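Local atomic coordinates of chintase (Rhizomucor miehei, PDB entry 5YUQ), a protein that probably hydrolyses the beta-1,4 glycosidic bonds of chitin, as a family 18 glycoside hydrolase with a tunnel-shaped active site. Residues S265-A270 with T280-Y285; V238-E243 with S259-D264; A6-W11 with W350-D355; N113-N118 with A271-N276. All blocks are in the same frame, centred on the assembly; numbering follows the deposited sequence.

Contact 1 of 4, residues S265-A270 with T280-Y285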
loop_
_atom_site.group_PDB
_atom_site.type_symbol
_atom_site.label_atom_id
_atom_site.label_comp_id
_atom_site.label_asym_id
_atom_site.label_seq_id
_atom_site.Cartn_x
_atom_site.Cartn_y
_atom_site.Cartn_z
ATOM N N SER A 265 3.831 3.630 19.170
ATOM C CA SER A 265 5.164 3.098 19.437
ATOM C C SER A 265 5.835 2.497 18.207
ATOM O O SER A 265 7.055 2.350 18.175
ATOM C CB SER A 265 5.106 2.059 20.559
ATOM O OG SER A 265 4.368 0.921 20.161
ATOM N N THR A 266 5.043 2.139 17.198
ATOM C CA THR A 266 5.594 1.583 15.965
ATOM C C THR A 266 6.170 2.676 15.078
ATOM O O THR A 266 6.863 2.385 14.102
ATOM C CB THR A 266 4.537 0.808 15.146
ATOM O OG1 THR A 266 3.579 1.725 14.599
ATOM C CG2 THR A 266 3.840 -0.237 15.993
ATOM N N ASP A 267 5.883 3.931 15.415
ATOM C CA ASP A 267 6.311 5.057 14.584
ATOM C C ASP A 267 7.690 5.561 14.992
ATOM O O ASP A 267 7.818 6.552 15.714
ATOM C CB ASP A 267 5.281 6.187 14.634
ATOM C CG ASP A 267 5.583 7.307 13.657
ATOM O OD1 ASP A 267 6.477 7.148 12.803
ATOM O OD2 ASP A 267 4.909 8.351 13.746
ATOM N N GLU A 268 8.719 4.862 14.528
ATOM C CA GLU A 268 10.096 5.241 14.798
ATOM C C GLU A 268 10.534 6.284 13.792
ATOM O O GLU A 268 10.171 6.214 12.613
ATOM C CB GLU A 268 11.020 4.028 14.683
ATOM C CG GLU A 268 10.832 2.959 15.747
ATOM C CD GLU A 268 11.735 1.756 15.516
ATOM O OE1 GLU A 268 12.172 1.553 14.363
ATOM O OE2 GLU A 268 12.014 1.019 16.487
ATOM N N LYS A 269 11.325 7.245 14.248
ATOM C CA LYS A 269 11.881 8.235 13.344
ATOM C C LYS A 269 12.793 7.532 12.355
ATOM O O LYS A 269 13.563 6.648 12.732
ATOM C CB LYS A 269 12.657 9.301 14.119
ATOM C CG LYS A 269 12.096 10.689 13.941
ATOM C CD LYS A 269 12.879 11.719 14.736
ATOM C CE LYS A 269 12.294 13.102 14.517
ATOM N NZ LYS A 269 13.085 14.166 15.192
ATOM N N ALA A 270 12.681 7.899 11.084
ATOM C CA ALA A 270 13.489 7.268 10.052
ATOM C C ALA A 270 13.726 8.214 8.884
ATOM O O ALA A 270 12.832 8.971 8.490
ATOM C CB ALA A 270 12.821 5.993 9.566
ATOM N N THR A 280 12.253 11.484 10.003
ATOM C CA THR A 280 10.911 12.000 10.264
ATOM C C THR A 280 10.008 10.910 10.820
ATOM O O THR A 280 10.298 9.722 10.677
ATOM C CB THR A 280 10.260 12.552 8.983
ATOM O OG1 THR A 280 10.198 11.519 7.995
ATOM C CG2 THR A 280 11.059 13.720 8.434
ATOM N N TYR A 281 8.921 11.324 11.466
ATOM C CA TYR A 281 7.864 10.403 11.856
ATOM C C TYR A 281 6.875 10.251 10.706
ATOM O O TYR A 281 6.796 11.116 9.837
ATOM C CB TYR A 281 7.132 10.913 13.095
ATOM C CG TYR A 281 7.970 10.928 14.347
ATOM C CD1 TYR A 281 8.404 9.745 14.925
ATOM C CD2 TYR A 281 8.301 12.125 14.968
ATOM C CE1 TYR A 281 9.157 9.752 16.078
ATOM C CE2 TYR A 281 9.055 12.139 16.130
ATOM C CZ TYR A 281 9.481 10.948 16.673
ATOM O OH TYR A 281 10.232 10.943 17.826
ATOM N N SER A 282 6.117 9.156 10.714
ATOM C CA SER A 282 5.110 8.919 9.686
ATOM C C SER A 282 3.713 9.203 10.210
ATOM O O SER A 282 2.787 9.426 9.429
ATOM C CB SER A 282 5.171 7.478 9.199
ATOM O OG SER A 282 4.813 6.583 10.234
ATOM N N GLY A 283 3.565 9.184 11.531
ATOM C CA GLY A 283 2.269 9.394 12.157
ATOM C C GLY A 283 1.463 8.120 12.251
ATOM O O GLY A 283 0.310 8.144 12.672
ATOM N N GLN A 284 2.087 7.008 11.875
ATOM C CA GLN A 284 1.422 5.709 11.853
ATOM C C GLN A 284 0.921 5.310 13.237
ATOM O O GLN A 284 1.607 5.480 14.245
ATOM C CB GLN A 284 2.370 4.649 11.297
ATOM C CG GLN A 284 1.801 3.237 11.286
ATOM C CD GLN A 284 2.772 2.232 10.698
ATOM O OE1 GLN A 284 2.778 1.991 9.489
ATOM N NE2 GLN A 284 3.606 1.641 11.557
ATOM N N TYR A 285 -0.293 4.778 13.267
ATOM C CA TYR A 285 -0.932 4.355 14.494
ATOM C C TYR A 285 -1.591 3.027 14.149
ATOM O O TYR A 285 -2.618 3.005 13.474
ATOM C CB TYR A 285 -1.984 5.400 14.858
ATOM C CG TYR A 285 -2.115 5.695 16.331
ATOM C CD1 TYR A 285 -2.858 4.868 17.146
ATOM C CD2 TYR A 285 -1.527 6.820 16.889
ATOM C CE1 TYR A 285 -3.001 5.124 18.476
ATOM C CE2 TYR A 285 -1.665 7.091 18.245
ATOM C CZ TYR A 285 -2.405 6.232 19.023
ATOM O OH TYR A 285 -2.561 6.474 20.369
#
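Asp267 reaches from the loop 265-270 into the turn at Ser282 and Gly283. Its CB lies 3.8 Å from Gln284 O. From there CG runs opposite the backbone N (chi1 -173°), directing the carboxylate at two successive backbone N-H groups. Asp267 OD1 takes Ser282 N on its syn side, near the carboxylate plane, at 2.9 Å and almost straight (178°). Asp267 OD2 receives Gly283 N from above that plane at 2.7 Å, and Gly263 N is a further donor to it, so three backbone N-H groups converge on the buried carboxylate and probably offset its charge. The turn leads into strand 284-286, which runs antiparallel to strand 228-240 in the extension beyond the barrel strands, probably the insertion region found in many family 18 chitinases. Ser282 OG accepts from Gln284 N, two residues on, in an ST turn. Lys269 lays its chain over one face of Tyr281, with CG 3.7 Å from the ring centroid in a CH-pi contact, while Asp267 O sits at the ring edge, 3.3 Å from CD1. Ala270 and Thr280 form a single antiparallel hydrogen-bonded pair. At the other end Gln284 NE2 donates to Thr266 OG1 (3.0 Å), which is also bonded to Asp264.

Contact 2 of 4, residues V238-E243 with S259-D264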
loop_
_atom_site.group_PDB
_atom_site.type_symbol
_atom_site.label_atom_id
_atom_site.label_comp_id
_atom_site.label_asym_id
_atom_site.label_seq_id
_atom_site.Cartn_x
_atom_site.Cartn_y
_atom_site.Cartn_z
ATOM N N VAL A 238 -2.052 9.899 12.597
ATOM C CA VAL A 238 -2.355 11.115 13.329
ATOM C C VAL A 238 -1.828 12.353 12.611
ATOM O O VAL A 238 -0.775 12.320 11.972
ATOM C CB VAL A 238 -1.827 11.083 14.788
ATOM C CG1 VAL A 238 -2.583 10.042 15.600
ATOM C CG2 VAL A 238 -0.325 10.830 14.823
ATOM N N SER A 239 -2.606 13.425 12.681
ATOM C CA SER A 239 -2.171 14.745 12.255
ATOM C C SER A 239 -2.375 15.678 13.434
ATOM O O SER A 239 -3.159 15.393 14.341
ATOM C CB SER A 239 -3.004 15.237 11.077
ATOM O OG SER A 239 -2.822 14.404 9.942
ATOM N N LYS A 240 -1.676 16.801 13.424
ATOM C CA LYS A 240 -1.856 17.799 14.466
ATOM C C LYS A 240 -2.776 18.894 13.949
ATOM O O LYS A 240 -2.434 19.588 12.991
ATOM C CB LYS A 240 -0.514 18.414 14.842
ATOM C CG LYS A 240 -0.625 19.401 16.001
ATOM C CD LYS A 240 0.704 20.049 16.311
ATOM C CE LYS A 240 0.583 20.882 17.585
ATOM N NZ LYS A 240 1.862 21.565 17.907
ATOM N N THR A 241 -3.946 19.046 14.564
ATOM C CA THR A 241 -4.856 20.110 14.152
ATOM C C THR A 241 -4.423 21.441 14.762
ATOM O O THR A 241 -3.825 21.477 15.844
ATOM C CB THR A 241 -6.313 19.807 14.533
ATOM O OG1 THR A 241 -6.468 19.874 15.955
ATOM C CG2 THR A 241 -6.701 18.415 14.063
ATOM N N LEU A 242 -4.719 22.535 14.067
ATOM C CA LEU A 242 -4.359 23.859 14.561
ATOM C C LEU A 242 -5.328 24.323 15.633
ATOM O O LEU A 242 -4.950 25.083 16.515
ATOM C CB LEU A 242 -4.325 24.877 13.420
ATOM C CG LEU A 242 -3.322 24.584 12.311
ATOM C CD1 LEU A 242 -3.327 25.706 11.274
ATOM C CD2 LEU A 242 -1.940 24.399 12.904
ATOM N N GLU A 243 -6.576 23.872 15.535
ATOM C CA GLU A 243 -7.611 24.161 16.532
ATOM C C GLU A 243 -8.306 22.851 16.870
ATOM O O GLU A 243 -8.168 21.871 16.140
ATOM C CB GLU A 243 -8.629 25.161 15.977
ATOM C CG GLU A 243 -8.081 26.535 15.668
ATOM C CD GLU A 243 -7.666 27.293 16.899
ATOM O OE1 GLU A 243 -8.241 27.036 17.976
ATOM O OE2 GLU A 243 -6.772 28.160 16.785
ATOM N N SER A 259 5.790 19.787 10.576
ATOM C CA SER A 259 6.468 18.497 10.643
ATOM C C SER A 259 5.460 17.468 11.113
ATOM O O SER A 259 4.519 17.803 11.831
ATOM C CB SER A 259 7.649 18.529 11.611
ATOM O OG SER A 259 7.217 18.636 12.952
ATOM N N GLN A 260 5.653 16.223 10.698
ATOM C CA GLN A 260 4.738 15.145 11.059
ATOM C C GLN A 260 4.951 14.683 12.494
ATOM O O GLN A 260 6.051 14.267 12.860
ATOM C CB GLN A 260 4.925 13.967 10.103
ATOM C CG GLN A 260 4.083 12.747 10.482
ATOM C CD GLN A 260 2.601 13.044 10.451
ATOM O OE1 GLN A 260 2.063 13.468 9.422
ATOM N NE2 GLN A 260 1.927 12.829 11.584
ATOM N N ILE A 261 3.906 14.765 13.317
ATOM C CA ILE A 261 4.008 14.304 14.695
ATOM C C ILE A 261 4.045 12.776 14.750
ATOM O O ILE A 261 3.551 12.094 13.847
ATOM C CB ILE A 261 2.846 14.814 15.577
ATOM C CG1 ILE A 261 1.488 14.424 14.981
ATOM C CG2 ILE A 261 2.936 16.330 15.754
ATOM C CD1 ILE A 261 0.339 14.523 15.998
ATOM N N LYS A 262 4.644 12.258 15.814
ATOM C CA LYS A 262 4.739 10.821 16.038
ATOM C C LYS A 262 3.366 10.209 16.282
ATOM O O LYS A 262 2.520 10.800 16.962
ATOM C CB LYS A 262 5.636 10.554 17.249
ATOM C CG LYS A 262 5.893 9.088 17.551
ATOM C CD LYS A 262 6.651 8.953 18.876
ATOM C CE LYS A 262 6.862 7.499 19.268
ATOM N NZ LYS A 262 7.755 6.785 18.328
ATOM N N GLY A 263 3.159 9.020 15.728
ATOM C CA GLY A 263 1.967 8.236 15.995
ATOM C C GLY A 263 2.150 7.374 17.226
ATOM O O GLY A 263 2.394 7.898 18.320
ATOM N N ASP A 264 2.043 6.057 17.069
ATOM C CA ASP A 264 2.205 5.175 18.222
ATOM C C ASP A 264 3.642 4.673 18.361
ATOM O O ASP A 264 4.557 5.215 17.744
ATOM C CB ASP A 264 1.203 4.012 18.184
ATOM C CG ASP A 264 1.458 3.050 17.046
ATOM O OD1 ASP A 264 2.505 3.149 16.366
ATOM O OD2 ASP A 264 0.599 2.172 16.827
HETATM O O HOH W 1 -0.244 15.066 9.253
#
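Val238 and Ile261 carry most of this contact, with Lys240 beside them. Val238 and Lys240 belong to the far end of strand 228-240, which runs on from the TIM barrel and pairs antiparallel with strands 284-286 and 322-325, consistent with the insertion region of family 18 chitinases. The irregular segment 259-264 lies along that end without pairing with it backbone to backbone. In Val238, chi1 of -67° puts CG1 opposite the carbonyl carbon and leaves CG2, between the backbone N and that carbon, facing the loop. That methyl, Val238 CG2, rests on the backbone of the loop, 3.6 Å from Lys262 O and 3.7 Å from Gly263 CA, and meets the tip of Ile261, CD1, at 3.9 Å. Ile261 points its side chain at the strand: CD1 touches both the methyl of Val238 and the peptide between Ser239 and Lys240, while CG2 approaches CB of Lys240 at 4.1 Å. The long extended chain of Lys240 then leads off, away from the loop. Val238 also packs on Leu324 and Tyr285, whereas Ile261 touches Lys322, so the patch is continued by both flanking strands. A polar link runs alongside. Gln260, bent at chi2 (61°), brings its amide back over its own segment, where NE2 donates in plane to a lone pair of Ile261 O and also to Val238 O at 2.8 Å. With its nitrogen engaged twice, the amide orientation is set, and OE1 accepts from a water (2.8 Å) that is also hydrogen-bonded to Ser239 OG at 2.7 Å.

Contact 3 of 4, residues A6-W11 with W350-D355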
loop_
_atom_site.group_PDB
_atom_site.type_symbol
_atom_site.label_atom_id
_atom_site.label_comp_id
_atom_site.label_asym_id
_atom_site.label_seq_id
_atom_site.Cartn_x
_atom_site.Cartn_y
_atom_site.Cartn_z
ATOM N N ALA A 6 -2.531 -10.594 1.793
ATOM C CA ALA A 6 -2.051 -9.931 2.991
ATOM C C ALA A 6 -0.561 -9.687 2.876
ATOM O O ALA A 6 0.209 -10.629 2.680
ATOM C CB ALA A 6 -2.339 -10.802 4.205
ATOM N N TYR A 7 -0.149 -8.430 3.015
ATOM C CA TYR A 7 1.271 -8.133 3.131
ATOM C C TYR A 7 1.766 -8.492 4.520
ATOM O O TYR A 7 1.107 -8.207 5.520
ATOM C CB TYR A 7 1.541 -6.653 2.868
ATOM C CG TYR A 7 1.572 -6.313 1.400
ATOM C CD1 TYR A 7 0.412 -5.944 0.737
ATOM C CD2 TYR A 7 2.756 -6.369 0.674
ATOM C CE1 TYR A 7 0.428 -5.633 -0.615
ATOM C CE2 TYR A 7 2.787 -6.035 -0.688
ATOM C CZ TYR A 7 1.616 -5.686 -1.321
ATOM O OH TYR A 7 1.636 -5.376 -2.661
ATOM N N VAL A 8 2.924 -9.140 4.569
ATOM C CA VAL A 8 3.655 -9.301 5.815
ATOM C C VAL A 8 5.014 -8.680 5.574
ATOM O O VAL A 8 5.488 -8.638 4.434
ATOM C CB VAL A 8 3.800 -10.774 6.214
ATOM C CG1 VAL A 8 2.427 -11.382 6.456
ATOM C CG2 VAL A 8 4.571 -11.565 5.156
ATOM N N VAL A 9 5.631 -8.174 6.632
ATOM C CA VAL A 9 6.865 -7.418 6.482
ATOM C C VAL A 9 8.050 -8.112 7.145
ATOM O O VAL A 9 7.937 -8.646 8.244
ATOM C CB VAL A 9 6.716 -5.948 6.976
ATOM C CG1 VAL A 9 5.635 -5.228 6.171
ATOM C CG2 VAL A 9 6.402 -5.885 8.479
ATOM N N ASP A 10 9.181 -8.105 6.449
ATOM C CA ASP A 10 10.371 -8.838 6.878
ATOM C C ASP A 10 10.846 -8.429 8.269
ATOM O O ASP A 10 11.345 -9.257 9.034
ATOM C CB ASP A 10 11.488 -8.625 5.861
ATOM C CG ASP A 10 12.689 -9.496 6.125
ATOM O OD1 ASP A 10 12.683 -10.670 5.675
ATOM O OD2 ASP A 10 13.645 -9.010 6.765
ATOM N N TRP A 11 10.685 -7.150 8.597
ATOM C CA TRP A 11 11.187 -6.610 9.856
ATOM C C TRP A 11 10.241 -6.817 11.038
ATOM O O TRP A 11 10.587 -6.502 12.176
ATOM C CB TRP A 11 11.492 -5.116 9.688
ATOM C CG TRP A 11 10.308 -4.302 9.235
ATOM C CD1 TRP A 11 9.416 -3.655 10.032
ATOM C CD2 TRP A 11 9.901 -4.040 7.880
ATOM N NE1 TRP A 11 8.479 -3.005 9.263
ATOM C CE2 TRP A 11 8.753 -3.228 7.938
ATOM C CE3 TRP A 11 10.398 -4.415 6.626
ATOM C CZ2 TRP A 11 8.090 -2.777 6.790
ATOM C CZ3 TRP A 11 9.732 -3.971 5.482
ATOM C CH2 TRP A 11 8.591 -3.167 5.578
ATOM N N TRP A 350 -2.417 -3.823 4.152
ATOM C CA TRP A 350 -1.111 -3.465 4.693
ATOM C C TRP A 350 -1.264 -3.067 6.157
ATOM O O TRP A 350 -1.896 -2.052 6.445
ATOM C CB TRP A 350 -0.493 -2.273 3.936
ATOM C CG TRP A 350 0.849 -1.943 4.511
ATOM C CD1 TRP A 350 1.109 -1.204 5.638
ATOM C CD2 TRP A 350 2.107 -2.403 4.033
ATOM N NE1 TRP A 350 2.462 -1.168 5.873
ATOM C CE2 TRP A 350 3.098 -1.896 4.896
ATOM C CE3 TRP A 350 2.501 -3.184 2.940
ATOM C CZ2 TRP A 350 4.453 -2.155 4.705
ATOM C CZ3 TRP A 350 3.841 -3.439 2.752
ATOM C CH2 TRP A 350 4.802 -2.930 3.627
ATOM N N SER A 351 -0.703 -3.830 7.096
ATOM C CA SER A 351 -0.092 -5.135 6.877
ATOM C C SER A 351 -0.521 -6.041 8.040
ATOM O O SER A 351 -1.031 -5.565 9.063
ATOM C CB SER A 351 1.434 -5.019 6.794
ATOM O OG SER A 351 1.942 -4.343 7.935
ATOM N N LEU A 352 -0.312 -7.343 7.879
ATOM C CA LEU A 352 -0.990 -8.345 8.696
ATOM C C LEU A 352 -0.685 -8.279 10.187
ATOM O O LEU A 352 -1.557 -8.555 11.014
ATOM C CB LEU A 352 -0.682 -9.743 8.144
ATOM C CG LEU A 352 -1.496 -10.887 8.738
ATOM C CD1 LEU A 352 -2.981 -10.614 8.589
ATOM C CD2 LEU A 352 -1.124 -12.197 8.059
ATOM N N GLU A 353 0.539 -7.901 10.539
ATOM C CA GLU A 353 0.934 -7.932 11.943
ATOM C C GLU A 353 0.247 -6.829 12.746
ATOM O O GLU A 353 0.299 -6.826 13.971
ATOM C CB GLU A 353 2.461 -7.859 12.076
ATOM C CG GLU A 353 3.047 -6.451 12.113
ATOM C CD GLU A 353 2.991 -5.721 10.789
ATOM O OE1 GLU A 353 2.657 -6.328 9.741
ATOM O OE2 GLU A 353 3.305 -4.511 10.784
ATOM N N MET A 354 -0.408 -5.933 12.049
ATOM C CA MET A 354 -1.065 -4.796 12.677
ATOM C C MET A 354 -2.427 -5.089 13.284
ATOM O O MET A 354 -2.915 -4.330 14.035
ATOM C CB MET A 354 -1.214 -3.596 11.703
ATOM C CG MET A 354 0.076 -3.141 11.116
ATOM S SD MET A 354 -0.381 -1.800 9.911
ATOM C CE MET A 354 1.273 -1.211 9.444
ATOM N N ASP A 355 -2.997 -6.221 12.897
ATOM C CA ASP A 355 -4.306 -6.612 13.399
ATOM C C ASP A 355 -4.183 -7.020 14.860
ATOM O O ASP A 355 -3.086 -7.339 15.335
ATOM C CB ASP A 355 -4.861 -7.781 12.580
ATOM C CG ASP A 355 -6.375 -7.826 12.580
ATOM O OD1 ASP A 355 -7.026 -7.041 13.309
ATOM O OD2 ASP A 355 -6.919 -8.661 11.850
HETATM O O HOH W 2 4.128 -8.493 9.096
#
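Trp350 CG extends opposite its backbone N (chi1 -180°) while Tyr7 CG stays beside its own N (chi1 -80°), which brings the indole against the base of the phenol ring. Trp350 CE3 lies 3.6 Å from Tyr7 CB, and the two rings meet obliquely, with planes 48° apart. Farther out on the indole, CH2 is 3.5 Å from Val9 CG1, and CZ2 approaches Trp11 CZ2. Strand 4-9 and strand 346-350 are parallel neighbours that close the TIM barrel, the first strand against the last. Trp350 ends the latter and is joined to Ser351 by a cis peptide bond, as is common in family 18 chitinases, where the equivalent tryptophan typically floors the substrate cleft. Past this point the chain turns into a short 3-10 segment, yet Leu352 N still donates to Tyr7 O (2.9 Å), almost straight down the carbonyl bond. Leu352 and Val8 lie side by side, CB to CG1 3.9 Å. Glu353 folds back so that OE1 accepts from Ser351 OG at 2.8 Å, on the syn side, and from a water 2.7 Å away that in turn accepts Val9 N. Tyr7 OH is hydrogen-bonded to Asn103 OD1 on strand 101-105, not adjacent to strand 4-9.

Contact 4 of 4, residues N113-N118 with A271-N276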
loop_
_atom_site.group_PDB
_atom_site.type_symbol
_atom_site.label_atom_id
_atom_site.label_comp_id
_atom_site.label_asym_id
_atom_site.label_seq_id
_atom_site.Cartn_x
_atom_site.Cartn_y
_atom_site.Cartn_z
ATOM N N ASN A 113 7.964 12.327 -6.734
ATOM C CA ASN A 113 7.416 11.927 -5.452
ATOM C C ASN A 113 7.889 10.510 -5.161
ATOM O O ASN A 113 8.645 9.944 -5.945
ATOM C CB ASN A 113 5.899 12.082 -5.453
ATOM C CG ASN A 113 5.476 13.499 -5.807
ATOM O OD1 ASN A 113 6.133 14.466 -5.415
ATOM N ND2 ASN A 113 4.399 13.630 -6.571
ATOM N N GLY A 114 7.556 9.978 -4.015
ATOM C CA GLY A 114 8.231 8.769 -3.633
ATOM C C GLY A 114 9.576 9.303 -3.055
ATOM O O GLY A 114 9.766 10.487 -2.973
ATOM N N VAL A 115 10.489 8.472 -2.670
ATOM C CA VAL A 115 11.772 8.913 -2.133
ATOM C C VAL A 115 12.417 9.913 -3.096
ATOM O O VAL A 115 12.510 9.667 -4.303
ATOM C CB VAL A 115 12.689 7.715 -1.825
ATOM C CG1 VAL A 115 14.125 8.159 -1.639
ATOM C CG2 VAL A 115 12.191 6.987 -0.583
ATOM N N ALA A 116 12.825 11.060 -2.561
ATOM C CA ALA A 116 13.207 12.204 -3.391
ATOM C C ALA A 116 14.325 11.915 -4.394
ATOM O O ALA A 116 14.320 12.436 -5.513
ATOM C CB ALA A 116 13.583 13.383 -2.508
ATOM N N CYS A 117 15.288 11.096 -3.986
ATOM C CA CYS A 117 16.461 10.836 -4.812
ATOM C C CYS A 117 16.345 9.550 -5.637
ATOM O O CYS A 117 17.336 9.075 -6.213
ATOM C CB CYS A 117 17.729 10.816 -3.953
ATOM S SG CYS A 117 17.762 9.479 -2.747
ATOM N N ASN A 118 15.140 8.984 -5.701
ATOM C CA ASN A 118 14.884 7.883 -6.633
ATOM C C ASN A 118 15.332 8.229 -8.043
ATOM O O ASN A 118 15.162 9.367 -8.490
ATOM C CB ASN A 118 13.387 7.559 -6.682
ATOM C CG ASN A 118 12.930 6.692 -5.532
ATOM O OD1 ASN A 118 13.733 6.199 -4.735
ATOM N ND2 ASN A 118 11.625 6.489 -5.447
ATOM N N ALA A 271 14.936 8.163 8.326
ATOM C CA ALA A 271 15.272 8.988 7.176
ATOM C C ALA A 271 15.266 8.167 5.897
ATOM O O ALA A 271 15.670 6.998 5.883
ATOM C CB ALA A 271 16.623 9.666 7.370
ATOM N N ASP A 272 14.791 8.787 4.824
ATOM C CA ASP A 272 14.837 8.182 3.506
ATOM C C ASP A 272 16.286 7.947 3.077
ATOM O O ASP A 272 17.195 8.632 3.553
ATOM C CB ASP A 272 14.109 9.081 2.500
ATOM C CG ASP A 272 12.605 8.976 2.606
ATOM O OD1 ASP A 272 12.115 8.032 3.252
ATOM O OD2 ASP A 272 11.903 9.822 2.021
ATOM N N PRO A 273 16.508 6.976 2.178
ATOM C CA PRO A 273 17.871 6.644 1.744
ATOM C C PRO A 273 18.439 7.645 0.736
ATOM O O PRO A 273 18.725 7.287 -0.412
ATOM C CB PRO A 273 17.702 5.265 1.103
ATOM C CG PRO A 273 16.290 5.266 0.601
ATOM C CD PRO A 273 15.512 6.035 1.629
ATOM N N CYS A 274 18.602 8.885 1.180
ATOM C CA CYS A 274 19.217 9.935 0.380
ATOM C C CYS A 274 20.239 10.666 1.222
ATOM O O CYS A 274 20.102 10.738 2.442
ATOM C CB CYS A 274 18.168 10.942 -0.092
ATOM S SG CYS A 274 16.851 10.197 -1.072
ATOM N N PRO A 275 21.269 11.213 0.573
ATOM C CA PRO A 275 22.242 12.061 1.272
ATOM C C PRO A 275 21.578 13.199 2.056
ATOM O O PRO A 275 20.715 13.904 1.524
ATOM C CB PRO A 275 23.077 12.634 0.130
ATOM C CG PRO A 275 23.032 11.564 -0.931
ATOM C CD PRO A 275 21.647 10.968 -0.833
ATOM N N ASN A 276 21.950 13.338 3.318
ATOM C CA ASN A 276 21.439 14.431 4.145
ATOM C C ASN A 276 19.946 14.410 4.453
ATOM O O ASN A 276 19.370 15.370 4.964
ATOM C CB ASN A 276 22.001 15.782 3.637
ATOM C CG ASN A 276 23.517 15.910 3.891
ATOM O OD1 ASN A 276 24.348 15.258 3.265
ATOM N ND2 ASN A 276 23.857 16.682 4.853
HETATM O O HOH W 3 12.850 11.636 0.255
#
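Cys117 and Cys274 are joined by a disulfide, SG to SG 2.0 Å, with a left-handed chi3 of -90°. Around the bond, Val115 packs its two methyls: CG1, set opposite the backbone N (chi1 164°), comes within 3.5 Å of Cys274 SG, while CG2 lies against the carboxylate of Asp272, 3.8 Å from its CG. Pro273 CD borders both methyls. A water adds a polar bridge, accepting Ala116 N at 2.9 Å and donating to Asp272 OD2 at 2.7 Å. In the next shell, a type I turn from Val115 to Asn118 presents Cys117, and an inverse gamma turn centred on Pro273, with Cys274 N bonded to Asp272 O (2.8 Å), presents Cys274. Trp67 contacts both loops: its NE1 is hydrogen-bonded to Asp272 OD1, and Val115 packs on it. The first loop follows barrel strand 101-105, and the second belongs to the long excursion between strands 228-240 and 284-286; the two meet at the surface of the fold. Being covalent, with chi3 near a right angle and so without torsional strain about S-S, the bridge fixes the spacing of two irregular segments that share no direct hydrogen bond.

From the N terminus, residues 6-11 open contact 3, which is closed only at 350-355, joining the first and last barrel strands; the other three contacts nest inside that loop. Residues 113-118, after strand 101-105, open contact 4. Next comes contact 2, opened by 238-243 and closed by 259-264. Contact 1 opens at once with 265-270; then 271-276 closes contact 4 before 280-285 closes contact 1, so contacts 1 and 4 cross while contact 2 lies nested in contact 4. Contacts 1 and 2 touch, Lys262 NZ reaching Asp267 O, and both belong to the region of strands 228-240 and 284-286. Contact 4 ties that excursion back to the barrel loops.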